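Local coordinates for protein 5-carboxymethyl-2-hydroxymuconate delta-isomerase (Mycobacterium smegmatis, PDB 4PFZ) that probably acts as a metal-binding isomerase or acetylpyruvate hydrolase of the fumarylacetoacetate hydrolase family, at residues B[51-64]-B[82-95]. Numbering follows the deposited sequence.
Sequences LLAPILASKVIAVG and PVIFLKPNTAIIGP
Val-60 to Ala-62 and Phe-85 to Lys-87 pair as antiparallel strands in the fumarylacetoacetate hydrolase fold, and their side chains alternate between two faces. On the face of Val-60, Ala-62, Phe-85 and Lys-87, the Phe-85 ring swings across to the neighbouring strand. Its CG sits between the backbone N and carbonyl carbon (chi1 57°), which brings the ring over Ala-62: the methyl CB makes a CH-pi contact 4.0 Å from the Phe-85 ring centroid, and Ala-62 O lies over a face, displaced toward the rim. Small alanine suits a place where an aromatic ring must lie so close to the backbone. Trp-155 meets the same ring edge-to-face.

The other face is aliphatic. Branched Ile-61 reaches two residues of the opposite strand with separate arms, CG1 to Leu-86 CD2 at 3.7 Å and CG2 to Ile-84 CB at 4.0 Å, the three side chains lying alongside and pointing the same way. Helix 203-213 and Met-156 of the second subunit pack here too.

Beyond the strands, Ile-92 points toward 51-64 and spreads its branches: CG2 touches Ala-53 CB, while CD1 touches both Ala-57 CB and Val-60 CG2. At the Val-60 and Lys-87 pair, Lys-87 N bonds Val-60 O directly, while a water links Val-60 N to Lys-87 O; another joins Ser-58 O to Asn-89 N. Asn-89 suits the turn because its amide can serve a loop carbonyl: Asn-89 ND2 donates to Ala-57 O at 2.9 Å from within the carbonyl plane, and that oxygen lies only 8° out of the Asn-89 amide plane.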
loop_
_atom_site.group_PDB
_atom_site.type_symbol
_atom_site.label_atom_id
_atom_site.label_comp_id
_atom_site.label_asym_id
_atom_site.label_seq_id
_atom_site.Cartn_x
_atom_site.Cartn_y
_atom_site.Cartn_z
ATOM N N LEU B 51 13.420 12.202 17.232
ATOM C CA LEU B 51 12.073 11.880 16.755
ATOM C C LEU B 51 12.106 11.004 15.520
ATOM O O LEU B 51 12.804 11.306 14.561
ATOM C CB LEU B 51 11.297 13.164 16.454
ATOM C CG LEU B 51 10.932 13.964 17.696
ATOM C CD1 LEU B 51 10.599 15.424 17.367
ATOM C CD2 LEU B 51 9.762 13.284 18.374
ATOM N N LEU B 52 11.335 9.921 15.551
ATOM C CA LEU B 52 11.148 9.057 14.396
ATOM C C LEU B 52 9.800 9.359 13.758
ATOM O O LEU B 52 9.061 10.211 14.262
ATOM C CB LEU B 52 11.229 7.590 14.822
ATOM C CG LEU B 52 12.499 7.280 15.627
ATOM C CD1 LEU B 52 12.452 5.866 16.190
ATOM C CD2 LEU B 52 13.708 7.456 14.733
ATOM N N ALA B 53 9.473 8.690 12.652
ATOM C CA ALA B 53 8.109 8.740 12.152
ATOM C C ALA B 53 7.222 8.281 13.306
ATOM O O ALA B 53 7.537 7.289 13.964
ATOM C CB ALA B 53 7.935 7.860 10.932
ATOM N N PRO B 54 6.145 9.030 13.587
ATOM C CA PRO B 54 5.440 8.864 14.861
ATOM C C PRO B 54 4.585 7.602 14.934
ATOM O O PRO B 54 4.099 7.265 16.009
ATOM C CB PRO B 54 4.569 10.125 14.955
ATOM C CG PRO B 54 4.374 10.574 13.565
ATOM C CD PRO B 54 5.595 10.133 12.778
ATOM N N ILE B 55 4.425 6.902 13.821
ATOM C CA ILE B 55 3.609 5.694 13.833
ATOM C C ILE B 55 4.043 4.746 12.723
ATOM O O ILE B 55 4.598 5.177 11.723
ATOM C CB ILE B 55 2.112 6.058 13.702
ATOM C CG1 ILE B 55 1.217 4.898 14.146
ATOM C CG2 ILE B 55 1.804 6.575 12.308
ATOM C CD1 ILE B 55 0.290 5.245 15.304
ATOM N N LEU B 56 3.826 3.451 12.920
ATOM C CA LEU B 56 4.126 2.462 11.891
ATOM C C LEU B 56 2.882 2.194 11.051
ATOM O O LEU B 56 2.037 1.382 11.424
ATOM C CB LEU B 56 4.651 1.159 12.520
ATOM C CG LEU B 56 6.014 1.262 13.228
ATOM C CD1 LEU B 56 6.472 -0.075 13.805
ATOM C CD2 LEU B 56 7.078 1.805 12.282
ATOM N N ALA B 57 2.762 2.894 9.928
ATOM C CA ALA B 57 1.569 2.796 9.093
ATOM C C ALA B 57 1.615 1.544 8.221
ATOM O O ALA B 57 2.624 1.273 7.595
ATOM C CB ALA B 57 1.424 4.047 8.202
ATOM N N SER B 58 0.514 0.808 8.167
ATOM C CA SER B 58 0.423 -0.331 7.255
ATOM C C SER B 58 0.227 0.162 5.820
ATOM O O SER B 58 0.735 -0.429 4.854
ATOM C CB SER B 58 -0.721 -1.267 7.665
ATOM O OG SER B 58 -1.963 -0.854 7.115
ATOM N N LYS B 59 -0.523 1.242 5.674
ATOM C CA LYS B 59 -0.678 1.877 4.370
ATOM C C LYS B 59 -0.837 3.385 4.503
ATOM O O LYS B 59 -1.213 3.901 5.563
ATOM C CB LYS B 59 -1.869 1.291 3.594
ATOM C CG LYS B 59 -3.220 1.331 4.299
ATOM C CD LYS B 59 -4.297 0.657 3.412
ATOM C CE LYS B 59 -5.592 0.353 4.171
ATOM N NZ LYS B 59 -5.351 -0.345 5.463
ATOM N N VAL B 60 -0.541 4.071 3.412
ATOM C CA VAL B 60 -0.657 5.498 3.357
ATOM C C VAL B 60 -1.551 5.807 2.186
ATOM O O VAL B 60 -1.207 5.471 1.055
ATOM C CB VAL B 60 0.702 6.180 3.162
ATOM C CG1 VAL B 60 0.510 7.700 2.977
ATOM C CG2 VAL B 60 1.613 5.884 4.328
ATOM N N ILE B 61 -2.682 6.457 2.461
ATOM C CA ILE B 61 -3.604 6.902 1.426
ATOM C C ILE B 61 -3.409 8.392 1.222
ATOM O O ILE B 61 -3.265 9.144 2.191
ATOM C CB ILE B 61 -5.084 6.635 1.804
ATOM C CG1 ILE B 61 -5.329 5.137 1.897
ATOM C CG2 ILE B 61 -6.030 7.199 0.754
ATOM C CD1 ILE B 61 -5.071 4.550 3.272
ATOM N N ALA B 62 -3.404 8.830 -0.022
ATOM C CA ALA B 62 -3.291 10.256 -0.256
ATOM C C ALA B 62 -4.301 10.729 -1.281
ATOM O O ALA B 62 -4.798 9.947 -2.079
ATOM C CB ALA B 62 -1.872 10.600 -0.699
ATOM N N VAL B 63 -4.575 12.030 -1.259
ATOM C CA VAL B 63 -5.413 12.665 -2.256
ATOM C C VAL B 63 -4.549 13.699 -2.979
ATOM O O VAL B 63 -3.574 14.186 -2.424
ATOM C CB VAL B 63 -6.677 13.303 -1.596
ATOM C CG1 VAL B 63 -6.392 14.689 -1.062
ATOM C CG2 VAL B 63 -7.849 13.336 -2.568
ATOM N N GLY B 64 -4.874 14.010 -4.225
ATOM C CA GLY B 64 -4.097 14.989 -4.960
ATOM C C GLY B 64 -4.695 16.384 -4.897
ATOM O O GLY B 64 -4.238 17.237 -4.132
ATOM N N PRO B 82 -13.457 12.791 -4.672
ATOM C CA PRO B 82 -12.025 12.667 -4.410
ATOM C C PRO B 82 -11.386 11.563 -5.244
ATOM O O PRO B 82 -12.015 10.531 -5.506
ATOM C CB PRO B 82 -11.967 12.309 -2.922
ATOM C CG PRO B 82 -13.282 12.669 -2.369
ATOM C CD PRO B 82 -14.254 12.452 -3.484
ATOM N N VAL B 83 -10.146 11.795 -5.659
ATOM C CA VAL B 83 -9.337 10.756 -6.271
ATOM C C VAL B 83 -8.285 10.344 -5.245
ATOM O O VAL B 83 -7.430 11.147 -4.858
ATOM C CB VAL B 83 -8.670 11.232 -7.587
ATOM C CG1 VAL B 83 -7.699 10.176 -8.113
ATOM C CG2 VAL B 83 -9.726 11.545 -8.631
ATOM N N ILE B 84 -8.368 9.109 -4.769
ATOM C CA ILE B 84 -7.408 8.651 -3.770
ATOM C C ILE B 84 -6.411 7.664 -4.378
ATOM O O ILE B 84 -6.680 7.049 -5.410
ATOM C CB ILE B 84 -8.116 8.018 -2.542
ATOM C CG1 ILE B 84 -9.020 6.864 -2.964
ATOM C CG2 ILE B 84 -8.907 9.087 -1.769
ATOM C CD1 ILE B 84 -9.557 6.046 -1.803
ATOM N N PHE B 85 -5.242 7.558 -3.759
ATOM C CA PHE B 85 -4.210 6.613 -4.193
ATOM C C PHE B 85 -3.351 6.175 -2.992
ATOM O O PHE B 85 -3.578 6.611 -1.865
ATOM C CB PHE B 85 -3.328 7.222 -5.303
ATOM C CG PHE B 85 -2.653 8.523 -4.911
ATOM C CD1 PHE B 85 -3.306 9.730 -5.055
ATOM C CD2 PHE B 85 -1.365 8.526 -4.405
ATOM C CE1 PHE B 85 -2.693 10.931 -4.695
ATOM C CE2 PHE B 85 -0.751 9.721 -4.038
ATOM C CZ PHE B 85 -1.413 10.920 -4.191
ATOM N N LEU B 86 -2.388 5.290 -3.238
ATOM C CA LEU B 86 -1.578 4.705 -2.171
ATOM C C LEU B 86 -0.103 5.070 -2.332
ATOM O O LEU B 86 0.399 5.142 -3.447
ATOM C CB LEU B 86 -1.716 3.170 -2.162
ATOM C CG LEU B 86 -3.051 2.619 -1.677
ATOM C CD1 LEU B 86 -3.128 1.122 -1.961
ATOM C CD2 LEU B 86 -3.239 2.905 -0.182
ATOM N N LYS B 87 0.569 5.305 -1.211
ATOM C CA LYS B 87 2.035 5.360 -1.165
ATOM C C LYS B 87 2.462 4.174 -0.319
ATOM O O LYS B 87 1.807 3.860 0.670
ATOM C CB LYS B 87 2.526 6.695 -0.585
ATOM C CG LYS B 87 2.204 7.900 -1.461
ATOM C CD LYS B 87 2.481 9.252 -0.753
ATOM C CE LYS B 87 3.963 9.507 -0.448
ATOM N NZ LYS B 87 4.708 10.131 -1.591
ATOM N N PRO B 88 3.510 3.444 -0.743
ATOM C CA PRO B 88 3.941 2.312 0.075
ATOM C C PRO B 88 4.531 2.744 1.399
ATOM O O PRO B 88 5.171 3.783 1.453
ATOM C CB PRO B 88 5.013 1.640 -0.791
ATOM C CG PRO B 88 5.621 2.781 -1.577
ATOM C CD PRO B 88 4.459 3.742 -1.834
ATOM N N ASN B 89 4.348 1.955 2.451
ATOM C CA ASN B 89 4.868 2.380 3.747
ATOM C C ASN B 89 6.403 2.312 3.793
ATOM O O ASN B 89 7.028 2.850 4.707
ATOM C CB ASN B 89 4.222 1.579 4.888
ATOM C CG ASN B 89 4.565 0.101 4.874
ATOM O OD1 ASN B 89 5.348 -0.376 4.054
ATOM N ND2 ASN B 89 3.980 -0.636 5.817
ATOM N N THR B 90 7.011 1.701 2.779
ATOM C CA THR B 90 8.476 1.782 2.632
ATOM C C THR B 90 8.986 3.166 2.254
ATOM O O THR B 90 10.196 3.458 2.366
ATOM C CB THR B 90 8.980 0.785 1.585
ATOM O OG1 THR B 90 8.101 0.789 0.459
ATOM C CG2 THR B 90 9.029 -0.611 2.190
ATOM N N ALA B 91 8.073 4.032 1.832
ATOM C CA ALA B 91 8.450 5.400 1.493
ATOM C C ALA B 91 8.566 6.281 2.743
ATOM O O ALA B 91 9.151 7.340 2.696
ATOM C CB ALA B 91 7.443 6.006 0.526
ATOM N N ILE B 92 8.003 5.834 3.860
ATOM C CA ILE B 92 7.993 6.673 5.070
ATOM C C ILE B 92 9.382 6.880 5.688
ATOM O O ILE B 92 10.171 5.941 5.818
ATOM C CB ILE B 92 7.043 6.085 6.128
ATOM C CG1 ILE B 92 5.615 6.083 5.589
ATOM C CG2 ILE B 92 7.133 6.864 7.461
ATOM C CD1 ILE B 92 4.641 5.217 6.422
ATOM N N ILE B 93 9.679 8.130 6.028
ATOM C CA ILE B 93 10.841 8.478 6.857
ATOM C C ILE B 93 10.387 9.523 7.874
ATOM O O ILE B 93 9.380 10.203 7.661
ATOM C CB ILE B 93 12.034 9.027 6.028
ATOM C CG1 ILE B 93 11.597 10.214 5.168
ATOM C CG2 ILE B 93 12.657 7.926 5.164
ATOM C CD1 ILE B 93 12.781 10.990 4.544
ATOM N N GLY B 94 11.125 9.660 8.968
ATOM C CA GLY B 94 10.780 10.638 9.992
ATOM C C GLY B 94 11.514 11.963 9.865
ATOM O O GLY B 94 12.211 12.216 8.876
ATOM N N PRO B 95 11.372 12.826 10.876
ATOM C CA PRO B 95 12.030 14.132 10.825
ATOM C C PRO B 95 13.552 14.027 10.658
ATOM O O PRO B 95 14.177 13.093 11.181
ATOM C CB PRO B 95 11.672 14.755 12.179
ATOM C CG PRO B 95 10.413 14.068 12.592
ATOM C CD PRO B 95 10.540 12.668 12.081
HETATM O O HOH W 1 13.731 10.533 12.287
HETATM O O HOH W 2 2.243 -0.102 2.511
HETATM O O HOH W 3 0.065 2.032 1.141
#